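PDB 6RIW: ORF10 from Moritella marina, which forms the ketosynthase-chain length factor didomain of a polyunsaturated fatty acid synthase, where it probably catalyses the condensation that yields 3-oxoacyl chains on the carrier protein. Local coordinates for residues Glu2-Gly8 with Met266-Ser272; Val96-Leu101 with Ala263-Val267; Thr110-Asn114 with Lys214-Met218; Val117-Asn121 with Ser202-Ala206; Ala220-Ser224 with Leu369-Met375. All coordinates share one frame; numbering follows the deposited sequence.

Contact 1 of 5, residues Glu2-Gly8 with Met266-Ser272; sequences ENIAVVG and MVLKRQS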
# COMPACT_ATOMS: atom_id res chain seq x y z
N GLU A 2 24.20 -8.46 -12.70
CA GLU A 2 24.24 -9.91 -12.83
C GLU A 2 22.87 -10.52 -13.10
O GLU A 2 21.85 -10.10 -12.54
CB GLU A 2 24.83 -10.52 -11.55
CG GLU A 2 24.99 -12.01 -11.63
CD GLU A 2 25.52 -12.60 -10.36
OE1 GLU A 2 25.76 -11.83 -9.40
OE2 GLU A 2 25.70 -13.84 -10.32
N ASN A 3 22.84 -11.54 -13.97
CA ASN A 3 21.68 -12.41 -14.13
C ASN A 3 21.08 -12.82 -12.80
O ASN A 3 21.79 -13.28 -11.89
CB ASN A 3 22.09 -13.68 -14.88
CG ASN A 3 22.28 -13.45 -16.37
OD1 ASN A 3 21.87 -12.42 -16.92
ND2 ASN A 3 22.88 -14.43 -17.03
N ILE A 4 19.76 -12.69 -12.69
CA ILE A 4 19.00 -13.20 -11.54
C ILE A 4 18.25 -14.45 -11.98
O ILE A 4 17.59 -14.44 -13.03
CB ILE A 4 18.03 -12.13 -11.00
CG1 ILE A 4 18.81 -10.89 -10.55
CG2 ILE A 4 17.20 -12.72 -9.85
CD1 ILE A 4 19.84 -11.17 -9.43
N ALA A 5 18.37 -15.52 -11.20
CA ALA A 5 17.67 -16.77 -11.47
C ALA A 5 16.39 -16.82 -10.65
O ALA A 5 16.41 -16.51 -9.45
CB ALA A 5 18.55 -17.97 -11.13
N VAL A 6 15.29 -17.19 -11.30
CA VAL A 6 14.05 -17.56 -10.62
C VAL A 6 14.14 -19.04 -10.26
O VAL A 6 14.19 -19.90 -11.15
CB VAL A 6 12.83 -17.28 -11.50
CG1 VAL A 6 11.53 -17.57 -10.71
CG2 VAL A 6 12.88 -15.87 -12.04
N VAL A 7 14.15 -19.35 -8.96
CA VAL A 7 14.37 -20.72 -8.51
C VAL A 7 13.16 -21.32 -7.82
O VAL A 7 13.22 -22.49 -7.40
CB VAL A 7 15.62 -20.82 -7.62
CG1 VAL A 7 16.84 -20.28 -8.37
CG2 VAL A 7 15.42 -20.04 -6.29
N GLY A 8 12.06 -20.58 -7.71
CA GLY A 8 10.85 -21.12 -7.12
C GLY A 8 9.68 -20.25 -7.50
O GLY A 8 9.85 -19.03 -7.62
N MET A 266 7.58 -15.47 -6.11
CA MET A 266 8.75 -16.06 -6.74
C MET A 266 9.95 -15.98 -5.81
O MET A 266 10.06 -15.05 -5.00
CB MET A 266 9.08 -15.34 -8.03
CG MET A 266 8.24 -15.75 -9.23
SD MET A 266 8.23 -14.37 -10.40
CE MET A 266 9.85 -13.70 -10.05
N VAL A 267 10.87 -16.94 -5.94
CA VAL A 267 12.11 -16.98 -5.17
C VAL A 267 13.26 -16.65 -6.12
O VAL A 267 13.40 -17.30 -7.16
CB VAL A 267 12.35 -18.35 -4.51
CG1 VAL A 267 13.60 -18.28 -3.63
CG2 VAL A 267 11.15 -18.80 -3.73
N LEU A 268 14.06 -15.63 -5.76
CA LEU A 268 15.12 -15.10 -6.62
C LEU A 268 16.50 -15.25 -5.98
O LEU A 268 16.67 -15.00 -4.78
CB LEU A 268 14.90 -13.61 -6.92
CG LEU A 268 13.53 -13.20 -7.44
CD1 LEU A 268 13.48 -11.70 -7.70
CD2 LEU A 268 13.21 -13.97 -8.72
N LYS A 269 17.49 -15.61 -6.80
CA LYS A 269 18.88 -15.62 -6.36
C LYS A 269 19.76 -15.11 -7.50
O LYS A 269 19.37 -15.17 -8.67
CB LYS A 269 19.35 -17.04 -5.95
CG LYS A 269 18.75 -17.54 -4.62
CD LYS A 269 19.02 -19.05 -4.42
CE LYS A 269 20.50 -19.35 -4.19
NZ LYS A 269 20.71 -20.70 -3.57
N ARG A 270 20.93 -14.57 -7.15
CA ARG A 270 21.92 -14.28 -8.18
C ARG A 270 22.27 -15.59 -8.89
O ARG A 270 22.36 -16.65 -8.27
CB ARG A 270 23.17 -13.63 -7.55
CG ARG A 270 22.91 -12.24 -6.95
CD ARG A 270 24.13 -11.64 -6.23
NE ARG A 270 24.53 -12.47 -5.11
CZ ARG A 270 24.15 -12.26 -3.85
NH1 ARG A 270 24.53 -13.10 -2.89
NH2 ARG A 270 23.37 -11.23 -3.54
N GLN A 271 22.40 -15.53 -10.22
CA GLN A 271 22.60 -16.76 -10.99
C GLN A 271 23.84 -17.52 -10.53
O GLN A 271 23.82 -18.76 -10.46
CB GLN A 271 22.71 -16.45 -12.48
CG GLN A 271 22.65 -17.72 -13.36
CD GLN A 271 23.24 -17.49 -14.73
OE1 GLN A 271 23.86 -16.45 -14.97
NE2 GLN A 271 23.05 -18.44 -15.63
N SER A 272 24.91 -16.80 -10.18
CA SER A 272 26.12 -17.46 -9.67
C SER A 272 25.81 -18.35 -8.47
O SER A 272 26.29 -19.49 -8.39
CB SER A 272 27.16 -16.41 -9.28
OG SER A 272 26.63 -15.50 -8.34
O HOH W 1 28.00 -12.43 -7.92
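Two consecutive residues, Val-7 and Gly-8, face the single Val-267 across antiparallel strands, a classic beta bulge. Val-7 N bonds Val-267 O at 2.8 Å, while Val-267 N reaches past it to Gly-8 O. Val-7 CG2, wedged between its own backbone N and carbonyl carbon, crosses Val-267 CG1 at 3.7 Å. Beyond the bulge the pairing is regular, and Val-6 CG2 lies alongside Leu-268 CD2.

At the far end side chains take over. Asn-3 ND2 gives an in-plane N-H to Gln-271 OE1 at 3.0 Å, arriving above that carbonyl's plane. Glu-2 stretches out so that OE2 takes two bonds from Ser-272: OG at 2.7 Å on the syn lone pair, and the backbone N at 3.1 Å nearly along the C-O axis. OE1 holds a water at 2.8 Å. With an alanine here, Ser-272 N and OG, in the first turn of helix 271-277, would probably lose their shared acceptor.

Asn-3 also touches Lys-286, which, with Met-1, binds the magnesium ion. Strand 4-12 pairs antiparallel with both 259-270 and 283-292, within the thiolase fold of the ketosynthase.

Contact 2 of 5, residues Val96-Leu101 with Ala263-Val267; sequences VTKQAL and AGMMV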
# COMPACT_ATOMS: atom_id res chain seq x y z
N VAL A 96 1.29 -18.78 -0.79
CA VAL A 96 2.24 -18.74 -1.91
C VAL A 96 3.68 -18.63 -1.41
O VAL A 96 4.61 -19.07 -2.10
CB VAL A 96 1.91 -17.63 -2.93
CG1 VAL A 96 0.55 -17.92 -3.59
CG2 VAL A 96 1.96 -16.22 -2.28
N THR A 97 3.90 -18.07 -0.22
CA THR A 97 5.25 -18.06 0.34
C THR A 97 5.74 -19.48 0.64
O THR A 97 6.83 -19.87 0.22
CB THR A 97 5.30 -17.20 1.60
OG1 THR A 97 5.10 -15.83 1.23
CG2 THR A 97 6.68 -17.30 2.25
N LYS A 98 4.93 -20.25 1.36
CA LYS A 98 5.29 -21.63 1.70
C LYS A 98 5.49 -22.46 0.44
O LYS A 98 6.47 -23.22 0.33
CB LYS A 98 4.19 -22.26 2.57
CG LYS A 98 4.57 -23.59 3.23
CD LYS A 98 3.90 -23.67 4.60
CE LYS A 98 3.60 -25.08 5.05
NZ LYS A 98 2.22 -25.10 5.67
N GLN A 99 4.57 -22.33 -0.52
CA GLN A 99 4.66 -23.13 -1.74
C GLN A 99 5.89 -22.75 -2.55
O GLN A 99 6.58 -23.63 -3.09
CB GLN A 99 3.39 -22.96 -2.58
CG GLN A 99 2.12 -23.56 -1.93
CD GLN A 99 2.22 -25.06 -1.72
OE1 GLN A 99 2.55 -25.80 -2.64
NE2 GLN A 99 1.95 -25.51 -0.51
N ALA A 100 6.19 -21.45 -2.66
CA ALA A 100 7.33 -21.03 -3.45
C ALA A 100 8.64 -21.45 -2.80
O ALA A 100 9.55 -21.91 -3.49
CB ALA A 100 7.31 -19.51 -3.67
N LEU A 101 8.76 -21.29 -1.48
CA LEU A 101 9.99 -21.72 -0.81
C LEU A 101 10.14 -23.24 -0.86
O LEU A 101 11.24 -23.76 -1.07
CB LEU A 101 9.99 -21.23 0.63
CG LEU A 101 10.38 -19.75 0.70
CD1 LEU A 101 10.22 -19.26 2.11
CD2 LEU A 101 11.81 -19.56 0.21
N ALA A 263 -2.90 -14.18 -5.56
CA ALA A 263 -1.56 -13.95 -5.02
C ALA A 263 -0.55 -14.77 -5.81
O ALA A 263 -0.89 -15.78 -6.43
CB ALA A 263 -1.47 -14.32 -3.54
N GLY A 264 0.70 -14.30 -5.80
CA GLY A 264 1.79 -15.04 -6.40
C GLY A 264 3.09 -14.74 -5.69
O GLY A 264 3.25 -13.69 -5.06
N MET A 265 4.03 -15.67 -5.79
CA MET A 265 5.34 -15.45 -5.18
C MET A 265 6.42 -16.13 -6.00
O MET A 265 6.23 -17.24 -6.50
CB MET A 265 5.36 -15.99 -3.74
CG MET A 265 6.55 -15.50 -2.91
SD MET A 265 6.55 -13.72 -2.50
CE MET A 265 4.97 -13.54 -1.62
N MET A 266 7.58 -15.47 -6.11
CA MET A 266 8.75 -16.06 -6.74
C MET A 266 9.95 -15.98 -5.81
O MET A 266 10.06 -15.05 -5.00
CB MET A 266 9.08 -15.34 -8.03
CG MET A 266 8.24 -15.75 -9.23
SD MET A 266 8.23 -14.37 -10.40
CE MET A 266 9.85 -13.70 -10.05
N VAL A 267 10.87 -16.94 -5.94
CA VAL A 267 12.11 -16.98 -5.17
C VAL A 267 13.26 -16.65 -6.12
O VAL A 267 13.40 -17.30 -7.16
CB VAL A 267 12.35 -18.35 -4.51
CG1 VAL A 267 13.60 -18.28 -3.63
CG2 VAL A 267 11.15 -18.80 -3.73
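Met-265 leaves strand 263-267 with CG anti to the backbone N (chi1 -166°), then bends at chi2 (68°) and again at chi3, and this curl brings its methyl back against helix 96-101. CE ends 3.7 Å from Thr-97 OG1, with the two side chains side by side and pointing the same way. That hydroxyl is already engaged, bonded to Gly-93 O one turn earlier in the helix. Val-96 crosses Met-265 at about a right angle: its CG2, set between the backbone N and carbonyl carbon, touches Met-265 CB at 3.7 Å. Its other branch, CG1, leans on Ala-263 O at 3.8 Å.

One turn on, Ala-100 touches two strand residues. Its CB is 4.0 Å from Met-265 CB and 3.9 Å from Val-267 CG2. The same CG2 presses on Ala-100 O at 3.5 Å and also touches Leu-101 CD2.

Helix and strand run in roughly the same direction, 32° apart, with helix 88-104 covering one face of the sheet in the thiolase fold. Leu-219 of strand 217-224 also touches Thr-97, Met-265 and Val-267. No hydrogen bond crosses this interface. The strand spends its backbone polar groups on strands 4-12 and 217-224, so helix and sheet are joined here by buried van der Waals packing, most of it apolar.

Contact 3 of 5, residues Thr110-Asn114 with Lys214-Met218; sequences TALEN and KANMM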
# COMPACT_ATOMS: atom_id res chain seq x y z
N THR A 110 18.38 -22.68 6.90
CA THR A 110 19.14 -21.62 7.55
C THR A 110 19.50 -20.51 6.57
O THR A 110 19.79 -19.39 6.99
CB THR A 110 20.41 -22.18 8.19
OG1 THR A 110 21.21 -22.78 7.18
CG2 THR A 110 20.06 -23.22 9.24
N ALA A 111 19.48 -20.81 5.26
CA ALA A 111 19.69 -19.78 4.25
C ALA A 111 18.64 -18.67 4.33
O ALA A 111 18.88 -17.57 3.80
CB ALA A 111 19.64 -20.41 2.86
N LEU A 112 17.49 -18.93 4.94
CA LEU A 112 16.48 -17.90 5.06
C LEU A 112 16.92 -16.75 5.95
O LEU A 112 16.32 -15.67 5.88
CB LEU A 112 15.17 -18.52 5.56
CG LEU A 112 14.59 -19.59 4.63
CD1 LEU A 112 13.27 -20.16 5.16
CD2 LEU A 112 14.44 -19.07 3.21
N GLU A 113 17.99 -16.92 6.74
CA GLU A 113 18.54 -15.81 7.51
C GLU A 113 18.93 -14.64 6.63
O GLU A 113 18.89 -13.48 7.06
CB GLU A 113 19.74 -16.29 8.32
CG GLU A 113 20.29 -15.25 9.28
CD GLU A 113 21.03 -15.89 10.46
OE1 GLU A 113 21.62 -16.98 10.28
OE2 GLU A 113 21.00 -15.28 11.57
N ASN A 114 19.31 -14.90 5.38
CA ASN A 114 19.68 -13.84 4.46
C ASN A 114 18.69 -13.70 3.31
O ASN A 114 19.08 -13.34 2.20
CB ASN A 114 21.10 -14.09 3.95
CG ASN A 114 22.11 -14.03 5.06
OD1 ASN A 114 22.76 -15.02 5.38
ND2 ASN A 114 22.20 -12.88 5.70
N LYS A 214 22.30 -6.67 -0.23
CA LYS A 214 21.45 -6.54 0.95
C LYS A 214 20.82 -7.87 1.34
O LYS A 214 20.41 -8.03 2.49
CB LYS A 214 20.38 -5.47 0.72
CG LYS A 214 20.95 -4.04 0.79
CD LYS A 214 19.88 -2.96 1.10
CE LYS A 214 20.51 -1.57 1.28
NZ LYS A 214 21.37 -1.06 0.11
N ALA A 215 20.78 -8.82 0.41
CA ALA A 215 20.26 -10.16 0.65
C ALA A 215 20.98 -11.13 -0.28
O ALA A 215 21.58 -10.73 -1.27
CB ALA A 215 18.74 -10.22 0.40
N ASN A 216 20.90 -12.42 0.07
CA ASN A 216 21.40 -13.50 -0.78
C ASN A 216 20.28 -14.31 -1.41
O ASN A 216 20.54 -15.12 -2.30
CB ASN A 216 22.33 -14.43 0.02
CG ASN A 216 23.57 -13.71 0.52
OD1 ASN A 216 24.06 -12.77 -0.12
ND2 ASN A 216 24.06 -14.12 1.68
N MET A 217 19.04 -14.09 -0.97
CA MET A 217 17.85 -14.65 -1.58
C MET A 217 16.75 -13.63 -1.36
O MET A 217 16.77 -12.89 -0.36
CB MET A 217 17.50 -16.01 -0.95
CG MET A 217 16.37 -16.78 -1.63
SD MET A 217 16.12 -18.42 -0.87
CE MET A 217 17.38 -18.42 0.41
N MET A 218 15.81 -13.55 -2.30
CA MET A 218 14.65 -12.67 -2.12
C MET A 218 13.37 -13.38 -2.53
O MET A 218 13.33 -14.06 -3.56
CB MET A 218 14.78 -11.37 -2.93
CG MET A 218 15.79 -10.36 -2.39
SD MET A 218 15.39 -9.71 -0.75
CE MET A 218 13.89 -8.76 -1.12
O HOH W 2 22.96 -16.89 2.83
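Asn-114, next to the 3-10 turn 110-113, meets Ala-215, Asn-216 and Met-217 where strands 115-120 and 217-224, a parallel pair of the thiolase fold, start.

The backbone bonds converge on one atom. Asn-114 O accepts from two successive N-H groups: Asn-216 N at 2.9 Å, lying in the carbonyl plane, and Met-217 N at 3.3 Å, a longer bond tilted 28° from it. Ala-215 CB closes on the same oxygen at 3.6 Å. The pairing then continues beyond these segments, as Met-217 bonds the backbone of Gly-116.

Polar side chains meet less directly. Asn-114 and Asn-216 lie side by side, pointing the same way, with their amide planes 57° apart, and they do not bond each other. Instead a water spans them, donating to Asn-114 OD1 at 3.2 Å and accepting from Asn-216 ND2 at 3.2 Å. The other end of the Asn-216 amide, OD1, is held by Arg-270 NH1, and Ala-215 O by Arg-270 NH2, so one arginine ties this loop to the end of strand 259-270. This side of the contact is open to solvent.

The apolar part is more sheltered, and one methionine supplies it. Met-217 runs straight out, with CG anti to the backbone N, until the last torsion folds its methyl round (chi3 0°) against the 3-10 turn. There CE touches Ala-111 CB at 3.9 Å and, reaching the leucine's tip, Leu-112 CD2 at 4.1 Å.

Contact 4 of 5, residues Val117-Asn121 with Ser202-Ala206; sequences VILGN and SVKLA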
# COMPACT_ATOMS: atom_id res chain seq x y z
N VAL A 117 11.85 -10.15 1.65
CA VAL A 117 10.60 -10.28 0.88
C VAL A 117 10.06 -8.89 0.56
O VAL A 117 10.03 -8.01 1.42
CB VAL A 117 9.54 -11.13 1.62
CG1 VAL A 117 9.32 -10.65 3.07
CG2 VAL A 117 8.22 -11.15 0.82
N ILE A 118 9.66 -8.68 -0.70
CA ILE A 118 8.98 -7.46 -1.13
C ILE A 118 7.62 -7.86 -1.71
O ILE A 118 7.55 -8.68 -2.63
CB ILE A 118 9.81 -6.65 -2.15
CG1 ILE A 118 11.14 -6.22 -1.51
CG2 ILE A 118 9.04 -5.42 -2.61
CD1 ILE A 118 12.12 -5.57 -2.50
N LEU A 119 6.54 -7.26 -1.19
CA LEU A 119 5.19 -7.72 -1.48
C LEU A 119 4.37 -6.58 -2.07
O LEU A 119 4.17 -5.57 -1.40
CB LEU A 119 4.51 -8.22 -0.20
CG LEU A 119 3.06 -8.69 -0.31
CD1 LEU A 119 3.02 -10.03 -1.03
CD2 LEU A 119 2.42 -8.78 1.10
N GLY A 120 3.88 -6.74 -3.30
CA GLY A 120 2.90 -5.79 -3.81
C GLY A 120 1.55 -6.00 -3.14
O GLY A 120 1.12 -7.14 -2.92
N ASN A 121 0.86 -4.90 -2.81
CA ASN A 121 -0.35 -5.02 -2.00
C ASN A 121 -1.21 -3.76 -2.14
O ASN A 121 -0.68 -2.66 -2.29
CB ASN A 121 0.01 -5.27 -0.53
CG ASN A 121 -1.19 -5.61 0.33
OD1 ASN A 121 -2.22 -6.07 -0.17
ND2 ASN A 121 -1.06 -5.37 1.63
N SER A 202 7.86 -5.14 -7.44
CA SER A 202 8.42 -5.98 -6.38
C SER A 202 9.57 -6.85 -6.89
O SER A 202 10.60 -6.99 -6.22
CB SER A 202 7.32 -6.86 -5.76
OG SER A 202 6.32 -6.03 -5.20
N VAL A 203 9.39 -7.46 -8.06
CA VAL A 203 10.44 -8.32 -8.60
C VAL A 203 11.69 -7.50 -8.93
O VAL A 203 12.82 -7.88 -8.55
CB VAL A 203 9.92 -9.09 -9.83
CG1 VAL A 203 11.08 -9.76 -10.60
CG2 VAL A 203 8.89 -10.13 -9.36
N LYS A 204 11.51 -6.36 -9.60
CA LYS A 204 12.65 -5.53 -9.96
C LYS A 204 13.39 -5.03 -8.72
O LYS A 204 14.62 -5.09 -8.66
CB LYS A 204 12.17 -4.36 -10.84
CG LYS A 204 13.27 -3.37 -11.22
CD LYS A 204 14.39 -4.08 -11.99
CE LYS A 204 15.57 -3.13 -12.30
NZ LYS A 204 15.78 -2.08 -11.27
N LEU A 205 12.66 -4.54 -7.71
CA LEU A 205 13.36 -4.06 -6.52
C LEU A 205 14.00 -5.21 -5.75
O LEU A 205 15.03 -5.02 -5.09
CB LEU A 205 12.38 -3.28 -5.62
CG LEU A 205 11.86 -1.99 -6.22
CD1 LEU A 205 10.92 -1.32 -5.21
CD2 LEU A 205 12.99 -1.03 -6.60
N ALA A 206 13.41 -6.40 -5.80
CA ALA A 206 14.05 -7.53 -5.13
C ALA A 206 15.35 -7.92 -5.83
O ALA A 206 16.35 -8.24 -5.16
CB ALA A 206 13.09 -8.73 -5.06
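Helix 198-211, a largely buried helix of the ketosynthase's thiolase fold, packs here on strand 117-120 through Ile-118, which meets Ser-202, Leu-205 and Ala-206. In ketosynthases the active-site cysteine typically sits at the start of this helix. The two elements run nearly antiparallel, 161° apart, with their axes 8.1 Å apart at closest approach.

Ile-118 does most of the work, using two branches. Its CG1 lies beside the backbone N (chi1 -61°) and continues extended, which carries CD1 out over the helix surface. That methyl rests on main chain as much as on side chains: it is 3.6 Å from Ala-206 N, with Leu-205 CB at 3.9 Å and Ala-206 CB at 4.2 Å. The shorter branch, CG2, drops onto the preceding turn, 3.9 Å from Ser-202 CA. A valine in place of Ile-118, lacking CD1, would probably leave a gap beside the backbone of Leu-205 and Ala-206.

Ser-202 answers from the helix. Its CB lies against Ile-118 O at 3.6 Å. Its OG comes within 3.2 Å of Gly-120 N, but at too poor an angle for a hydrogen bond; this amide instead pairs with Gly-221 O in the neighbouring strand. The hydroxyl's main partner is Ser-198 O, one turn back in its own helix, with a further weak bond to Gly-221 O.

No hydrogen bond therefore joins the two segments directly. What holds helix to strand here is apolar contact, with Ile-118 set into the helix surface.

Contact 5 of 5, residues Ala220-Ser224 with Leu369-Met375; sequences AGAVS and LLTAAGM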
# COMPACT_ATOMS: atom_id res chain seq x y z
N ALA A 220 9.73 -12.33 -3.94
CA ALA A 220 9.06 -11.20 -4.55
C ALA A 220 7.71 -11.66 -5.07
O ALA A 220 7.61 -12.68 -5.76
CB ALA A 220 9.89 -10.58 -5.69
N GLY A 221 6.68 -10.90 -4.77
CA GLY A 221 5.35 -11.34 -5.13
C GLY A 221 4.36 -10.24 -4.85
O GLY A 221 4.74 -9.09 -4.63
N ALA A 222 3.08 -10.62 -4.86
CA ALA A 222 2.01 -9.65 -4.64
C ALA A 222 0.73 -10.38 -4.26
O ALA A 222 0.58 -11.58 -4.49
CB ALA A 222 1.76 -8.79 -5.89
N VAL A 223 -0.20 -9.62 -3.69
CA VAL A 223 -1.49 -10.13 -3.26
C VAL A 223 -2.51 -9.04 -3.55
O VAL A 223 -2.20 -7.84 -3.44
CB VAL A 223 -1.48 -10.55 -1.76
CG1 VAL A 223 -1.14 -9.35 -0.87
CG2 VAL A 223 -2.83 -11.14 -1.35
N SER A 224 -3.68 -9.47 -4.02
CA SER A 224 -4.83 -8.61 -4.28
C SER A 224 -5.99 -9.29 -3.57
O SER A 224 -6.52 -10.30 -4.07
CB SER A 224 -5.06 -8.46 -5.79
OG SER A 224 -6.37 -7.98 -6.08
N LEU A 369 -5.88 -8.81 -12.13
CA LEU A 369 -5.66 -9.10 -10.71
C LEU A 369 -5.09 -7.90 -9.93
O LEU A 369 -4.58 -8.10 -8.81
CB LEU A 369 -4.74 -10.32 -10.57
CG LEU A 369 -5.41 -11.68 -10.41
CD1 LEU A 369 -6.41 -11.97 -11.53
CD2 LEU A 369 -4.40 -12.84 -10.26
N LEU A 370 -5.12 -6.69 -10.48
CA LEU A 370 -4.79 -5.47 -9.74
C LEU A 370 -3.34 -5.53 -9.28
O LEU A 370 -2.44 -5.68 -10.12
CB LEU A 370 -5.83 -5.31 -8.63
CG LEU A 370 -7.30 -5.37 -9.08
CD1 LEU A 370 -8.27 -5.23 -7.90
CD2 LEU A 370 -7.58 -4.30 -10.14
N THR A 371 -3.05 -5.39 -7.97
CA THR A 371 -1.65 -5.41 -7.54
C THR A 371 -0.96 -6.73 -7.88
O THR A 371 0.27 -6.76 -8.04
CB THR A 371 -1.56 -5.13 -6.04
OG1 THR A 371 -2.57 -5.88 -5.37
CG2 THR A 371 -1.83 -3.64 -5.81
N ALA A 372 -1.72 -7.81 -8.04
CA ALA A 372 -1.13 -9.09 -8.37
C ALA A 372 -1.13 -9.38 -9.87
O ALA A 372 -0.80 -10.51 -10.25
CB ALA A 372 -1.89 -10.21 -7.64
N ALA A 373 -1.49 -8.41 -10.71
CA ALA A 373 -1.69 -8.71 -12.13
C ALA A 373 -0.42 -9.19 -12.81
O ALA A 373 -0.47 -10.02 -13.73
CB ALA A 373 -2.24 -7.48 -12.87
N GLY A 374 0.73 -8.66 -12.41
CA GLY A 374 1.96 -9.10 -13.03
C GLY A 374 2.33 -10.53 -12.70
O GLY A 374 3.09 -11.14 -13.45
N MET A 375 1.82 -11.08 -11.59
CA MET A 375 2.22 -12.44 -11.22
C MET A 375 1.83 -13.48 -12.26
O MET A 375 2.71 -14.23 -12.72
CB MET A 375 1.68 -12.79 -9.83
CG MET A 375 2.35 -12.06 -8.61
SD MET A 375 4.11 -11.74 -8.70
CE MET A 375 4.77 -13.37 -8.45
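The peptide group between Val-223 and Ser-224 turns one face to residues 369-375, and both Thr-371 and Ala-372 lie on that side. Thr-371 OG1 donates to Val-223 O at 2.8 Å from above the carbonyl plane, 40° out of it, away from the lone pairs. Ala-372 CB lies over the same face, 4.1 Å from Ser-224 N. Thr-371 OG1 stands between its own backbone N and carbonyl carbon (chi1 44°), which aims it at the strand.

Two further carbonyls are met by carbon. Ala-222 CB comes to 3.3 Å from Thr-371 O, an oxygen that also accepts from Ser-199 OG. Ser-224 CB approaches Leu-369 O to 3.1 Å, while its OG reaches the flank of Leu-370, 3.7 Å from CB. That hydroxyl has a weak bond to Gly-260 O.

Farther along the strand the partner is Met-375. Its chain bends at chi2 and chi3 so that SD lies 3.8 Å from Gly-221 CA, where no side chain intervenes, and CE ends 4.0 Å from Ala-220 O.

The loop directly follows the Asn-Leu-Gly-His motif ending at His-368, a signature that ketosynthases generally carry in their active site. Its turn leads into helix 374-387. Beside it lie Ser-198 and Ser-199 of helix 198-211, and Leu-370 packs on Val-231 and Phe-235 of helix 228-237. Strand 217-224 itself is hydrogen-bonded between strands 115-120 and 259-270.

Overall arrangement
All five contacts belong to the ketosynthase half of the chain and gather round neighbouring strands of one thiolase-fold sheet. Contacts 2, 4 and 5 are core. Contact 1 is also buried, but its Glu-2 end meets water, and contact 3 reaches the surface. Contacts 1 and 2 share strand 259-270, whereas 3 and 5 use opposite ends of strand 217-224. The chemistry follows position: strand pairing and loop ends in contacts 1 and 3 rely on hydrogen bonds, and Arg-270 links the two through Asn-216. Helix-on-strand contacts 2 and 4 are mainly apolar, while contact 5 adds a single hydroxyl bond to packing of small residues and one methionine.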